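Local coordinates for transcription factor IWS1 (PDB 3NFQ), which regulates transcription by RNA polymerase II, possibly at both TBP recruitment and post-recruitment steps, and interacts with SPT6, at residues A[103-107]-A[141-145]; A[111-116]-A[146-151]. All blocks are in the same frame, centred on the assembly; numbering follows the deposited sequence.

Interaction 1: A[103-107]-A[141-145]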
# COMPACT_ATOMS: atom_id res chain seq x y z
N PHE A 103 -0.16 6.92 0.86
CA PHE A 103 -1.39 7.60 1.21
C PHE A 103 -1.65 8.77 0.23
O PHE A 103 -2.76 9.04 -0.15
CB PHE A 103 -1.37 8.07 2.68
CG PHE A 103 -1.96 7.05 3.65
CD1 PHE A 103 -1.13 6.36 4.54
CD2 PHE A 103 -3.32 6.82 3.68
CE1 PHE A 103 -1.70 5.42 5.46
CE2 PHE A 103 -3.87 5.89 4.60
CZ PHE A 103 -3.06 5.21 5.46
N ALA A 104 -0.61 9.43 -0.25
CA ALA A 104 -0.86 10.49 -1.22
C ALA A 104 -1.40 9.92 -2.53
O ALA A 104 -2.30 10.50 -3.16
CB ALA A 104 0.46 11.33 -1.47
N ALA A 105 -0.86 8.78 -2.95
CA ALA A 105 -1.36 8.11 -4.14
C ALA A 105 -2.78 7.60 -3.96
O ALA A 105 -3.56 7.70 -4.88
CB ALA A 105 -0.40 6.96 -4.55
N LEU A 106 -3.15 7.09 -2.78
CA LEU A 106 -4.51 6.59 -2.53
C LEU A 106 -5.53 7.74 -2.48
O LEU A 106 -6.73 7.54 -2.73
CB LEU A 106 -4.61 5.87 -1.21
CG LEU A 106 -3.91 4.50 -1.05
CD1 LEU A 106 -3.76 4.15 0.39
CD2 LEU A 106 -4.72 3.43 -1.83
N ASN A 107 -5.04 8.95 -2.19
CA ASN A 107 -5.93 10.10 -2.04
C ASN A 107 -6.64 10.44 -3.35
O ASN A 107 -7.73 11.00 -3.35
CB ASN A 107 -5.13 11.29 -1.52
CG ASN A 107 -6.00 12.48 -1.29
OD1 ASN A 107 -5.91 13.45 -2.01
ND2 ASN A 107 -6.93 12.35 -0.40
N LEU A 141 -5.40 12.10 7.57
CA LEU A 141 -5.65 11.78 6.17
C LEU A 141 -6.32 10.40 6.09
O LEU A 141 -7.29 10.23 5.34
CB LEU A 141 -4.36 11.91 5.30
CG LEU A 141 -4.50 11.32 3.88
CD1 LEU A 141 -5.59 11.97 3.04
CD2 LEU A 141 -3.09 11.42 3.19
N ALA A 142 -5.86 9.43 6.90
CA ALA A 142 -6.47 8.08 6.89
C ALA A 142 -7.94 8.18 7.32
O ALA A 142 -8.79 7.55 6.76
CB ALA A 142 -5.66 7.14 7.84
N GLU A 143 -8.23 9.01 8.32
CA GLU A 143 -9.60 9.20 8.79
C GLU A 143 -10.48 9.88 7.74
O GLU A 143 -11.63 9.50 7.58
CB GLU A 143 -9.52 10.01 10.11
CG GLU A 143 -10.77 10.59 10.56
CD GLU A 143 -10.52 11.59 11.68
OE1 GLU A 143 -11.02 12.72 11.51
OE2 GLU A 143 -9.77 11.24 12.67
N LYS A 144 -9.94 10.85 7.01
CA LYS A 144 -10.66 11.46 5.88
C LYS A 144 -10.94 10.46 4.78
O LYS A 144 -12.03 10.42 4.21
CB LYS A 144 -9.84 12.61 5.27
CG LYS A 144 -10.50 13.17 4.01
CD LYS A 144 -9.43 13.90 3.18
CE LYS A 144 -9.69 13.83 1.67
NZ LYS A 144 -8.86 15.02 1.12
N LEU A 145 -9.94 9.63 4.47
CA LEU A 145 -10.10 8.71 3.34
C LEU A 145 -11.10 7.62 3.68
O LEU A 145 -11.92 7.25 2.85
CB LEU A 145 -8.78 8.06 2.99
CG LEU A 145 -7.86 9.06 2.28
CD1 LEU A 145 -6.51 8.35 2.08
CD2 LEU A 145 -8.44 9.45 0.96
O HOH W 1 -8.60 15.18 -1.51
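Phe103 and Leu145 meet where two helices of the TFIIS N-terminal-like helical bundle run side by side, their segment axes 10.9 Å apart and inclined by 25°. At this spacing the leucines and the phenylalanine reach across, while the alanine leaves room for the ring to lie against its helix. The methyl CD1 of Leu145 lies at the edge of the Phe103 ring, in its plane, 3.9 Å from Phe103 CD2. Farther round the same ring, the small CB of Ala142 approaches Phe103 CE2 to 3.9 Å, and Leu141 sets its CD2 3.8 Å from CB of Phe103. Tyr128 of helix 121-130 packs edge-to-face with the Phe103 ring, and Ala142 also rests on that helix.

Asn107 swings its amide toward the other helix because CG stands anti to the backbone N (chi1 -178°). Its side chain crosses that of Leu145 at about a right angle, with Asn107 ND2 in van der Waals contact with Leu145 CD2 at 3.5 Å.

The polar part lies at the border. Lys144 reaches over with its long chain, and one water joins the two polar groups: it donates to Asn107 OD1 at 3.2 Å and accepts from Lys144 NZ at 2.6 Å.

Interaction 2: A[111-116]-A[146-151]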
# COMPACT_ATOMS: atom_id res chain seq x y z
N VAL A 111 -11.53 4.78 -4.65
CA VAL A 111 -11.77 3.58 -3.84
C VAL A 111 -13.20 3.48 -3.28
O VAL A 111 -13.75 4.45 -2.77
CB VAL A 111 -10.76 3.54 -2.70
CG1 VAL A 111 -10.92 2.29 -1.84
CG2 VAL A 111 -9.34 3.64 -3.27
N LYS A 112 -13.77 2.28 -3.31
CA LYS A 112 -15.10 2.04 -2.75
C LYS A 112 -15.02 0.95 -1.68
O LYS A 112 -14.02 0.26 -1.53
CB LYS A 112 -16.07 1.60 -3.84
CG LYS A 112 -16.20 2.53 -5.03
CD LYS A 112 -16.58 3.94 -4.57
CE LYS A 112 -16.81 4.89 -5.74
NZ LYS A 112 -17.26 6.18 -5.16
N THR A 113 -16.12 0.78 -0.95
CA THR A 113 -16.17 -0.22 0.09
C THR A 113 -15.76 -1.62 -0.42
O THR A 113 -15.02 -2.32 0.25
CB THR A 113 -17.55 -0.23 0.79
OG1 THR A 113 -17.72 0.99 1.53
CG2 THR A 113 -17.66 -1.41 1.76
N GLU A 114 -16.20 -2.00 -1.61
CA GLU A 114 -15.89 -3.35 -2.10
C GLU A 114 -14.38 -3.59 -2.28
O GLU A 114 -13.89 -4.71 -2.05
CB GLU A 114 -16.64 -3.69 -3.39
CG GLU A 114 -16.47 -2.71 -4.52
CD GLU A 114 -17.60 -1.66 -4.59
OE1 GLU A 114 -18.21 -1.31 -3.52
OE2 GLU A 114 -17.85 -1.18 -5.74
N HIS A 115 -13.67 -2.56 -2.72
CA HIS A 115 -12.21 -2.67 -2.84
C HIS A 115 -11.54 -2.77 -1.49
O HIS A 115 -10.59 -3.53 -1.36
CB HIS A 115 -11.64 -1.49 -3.59
CG HIS A 115 -12.42 -1.12 -4.81
ND1 HIS A 115 -12.46 -1.91 -5.95
CD2 HIS A 115 -13.15 -0.02 -5.09
CE1 HIS A 115 -13.20 -1.31 -6.86
NE2 HIS A 115 -13.62 -0.16 -6.37
N LEU A 116 -12.00 -2.01 -0.51
CA LEU A 116 -11.45 -2.11 0.85
C LEU A 116 -11.61 -3.53 1.42
O LEU A 116 -10.72 -4.04 2.12
CB LEU A 116 -12.13 -1.10 1.79
CG LEU A 116 -11.92 0.36 1.38
CD1 LEU A 116 -12.79 1.30 2.21
CD2 LEU A 116 -10.47 0.70 1.53
N ILE A 146 -11.01 7.06 4.86
CA ILE A 146 -11.98 6.00 5.18
C ILE A 146 -13.45 6.48 5.16
O ILE A 146 -14.36 5.75 4.73
CB ILE A 146 -11.60 5.24 6.51
CG1 ILE A 146 -12.33 3.89 6.60
CG2 ILE A 146 -11.82 6.02 7.72
CD1 ILE A 146 -11.59 2.84 5.74
N ALA A 147 -13.69 7.68 5.70
CA ALA A 147 -15.02 8.31 5.66
C ALA A 147 -15.47 8.50 4.24
O ALA A 147 -16.61 8.21 3.88
CB ALA A 147 -14.98 9.66 6.41
N GLU A 148 -14.57 8.98 3.40
CA GLU A 148 -14.90 9.25 2.04
C GLU A 148 -15.18 7.96 1.26
O GLU A 148 -16.16 7.88 0.50
CB GLU A 148 -13.73 10.01 1.42
CG GLU A 148 -13.90 10.36 0.01
CD GLU A 148 -12.72 11.14 -0.53
OE1 GLU A 148 -12.29 12.12 0.11
OE2 GLU A 148 -12.22 10.80 -1.62
N TRP A 149 -14.30 6.97 1.42
CA TRP A 149 -14.39 5.77 0.60
C TRP A 149 -15.65 5.01 0.99
O TRP A 149 -16.23 4.35 0.15
CB TRP A 149 -13.17 4.88 0.82
CG TRP A 149 -11.92 5.47 0.24
CD1 TRP A 149 -11.83 6.38 -0.76
CD2 TRP A 149 -10.57 5.14 0.61
NE1 TRP A 149 -10.50 6.69 -1.01
CE2 TRP A 149 -9.71 5.92 -0.18
CE3 TRP A 149 -10.03 4.30 1.57
CZ2 TRP A 149 -8.30 5.83 -0.09
CZ3 TRP A 149 -8.62 4.20 1.67
CH2 TRP A 149 -7.78 4.99 0.86
N THR A 150 -16.06 5.13 2.24
CA THR A 150 -17.27 4.40 2.71
C THR A 150 -18.55 5.29 2.72
O THR A 150 -19.55 4.94 3.37
CB THR A 150 -17.06 3.85 4.10
OG1 THR A 150 -16.90 4.94 5.01
CG2 THR A 150 -15.79 2.92 4.15
N ARG A 151 -18.49 6.43 2.03
CA ARG A 151 -19.60 7.41 2.08
C ARG A 151 -20.88 6.86 1.44
O ARG A 151 -20.81 6.16 0.44
CB ARG A 151 -19.19 8.72 1.40
CG ARG A 151 -19.09 8.63 -0.13
CD ARG A 151 -18.42 9.84 -0.63
NE ARG A 151 -18.33 9.96 -2.09
CZ ARG A 151 -17.37 9.40 -2.84
NH1 ARG A 151 -16.46 8.60 -2.28
NH2 ARG A 151 -17.31 9.63 -4.14
O HOH W 2 -14.33 7.00 -3.37
O HOH W 3 -15.33 8.25 -5.60
O HOH W 4 -18.63 2.36 -1.15
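Ile146, one turn before the end of helix 136-149, meets Leu116 methyl to methyl, the two CD1 atoms 4.0 Å apart.

Trp149 gives the largest single share of the contact. The CB of Val111 sits 3.4 Å from the centroid of the five-membered ring, only 3° off its normal, a CH-pi contact that a beta-branched residue makes well, since both methyls spread over the same indole. Leu116 adds CD2, 3.6 Å from Trp149 CE3. With the indole cut back to an alanine, Val111 and Leu116 would probably lose their shared apolar partner and a gap would open between the two segments.

Thr150 leaves the helical conformation; its OG1, between backbone N and carbonyl carbon (chi1 64°), turns back to Ile146 O at 2.7 Å, and as the backbone N of Thr150 bonds to the same oxygen, that carbonyl is gripped twice. Its CG2 packs on Leu116 CD1. Arg151 extends its chain back along the helix end, with NH1 2.9 Å from Glu148 O; the backbone N of Arg151 reaches this oxygen too, from the opposite face of the carbonyl plane. Water links the guanidinium to Val111 O and, through a second molecule, to Lys112 NZ, whose like charge lies 3.6 Å from Arg151 NH2.

Lys112 is the N-cap of helix 113-119, and the start of that helix meets the end of helix 136-149, Lys112 beside Trp149 and Thr113 beside Thr150; Leu116 and Trp149 also touch helix 121-130, and Val111 reaches Leu78 of helix 77-85.

Overall arrangement
Helix 136-149 serves both contacts: interaction 1 uses its middle and interaction 2 its C-terminal end, while the partners, helices 96-107 and 113-119, follow each other in the chain. The centres are 11 Å apart, and the two join directly where Leu106 O lies 3.5 Å from Trp149 CZ2. Each pairs a buried apolar side with a polar border, but interaction 1 lies nearer the chain's centre and sets two helices side by side, with one lysine and one water at its border. Interaction 2, farther out, brings a helix start against a helix end; it has an aromatic face at its heart, and a lysine–arginine pair and three waters around it. Helix 121-130 packs against both.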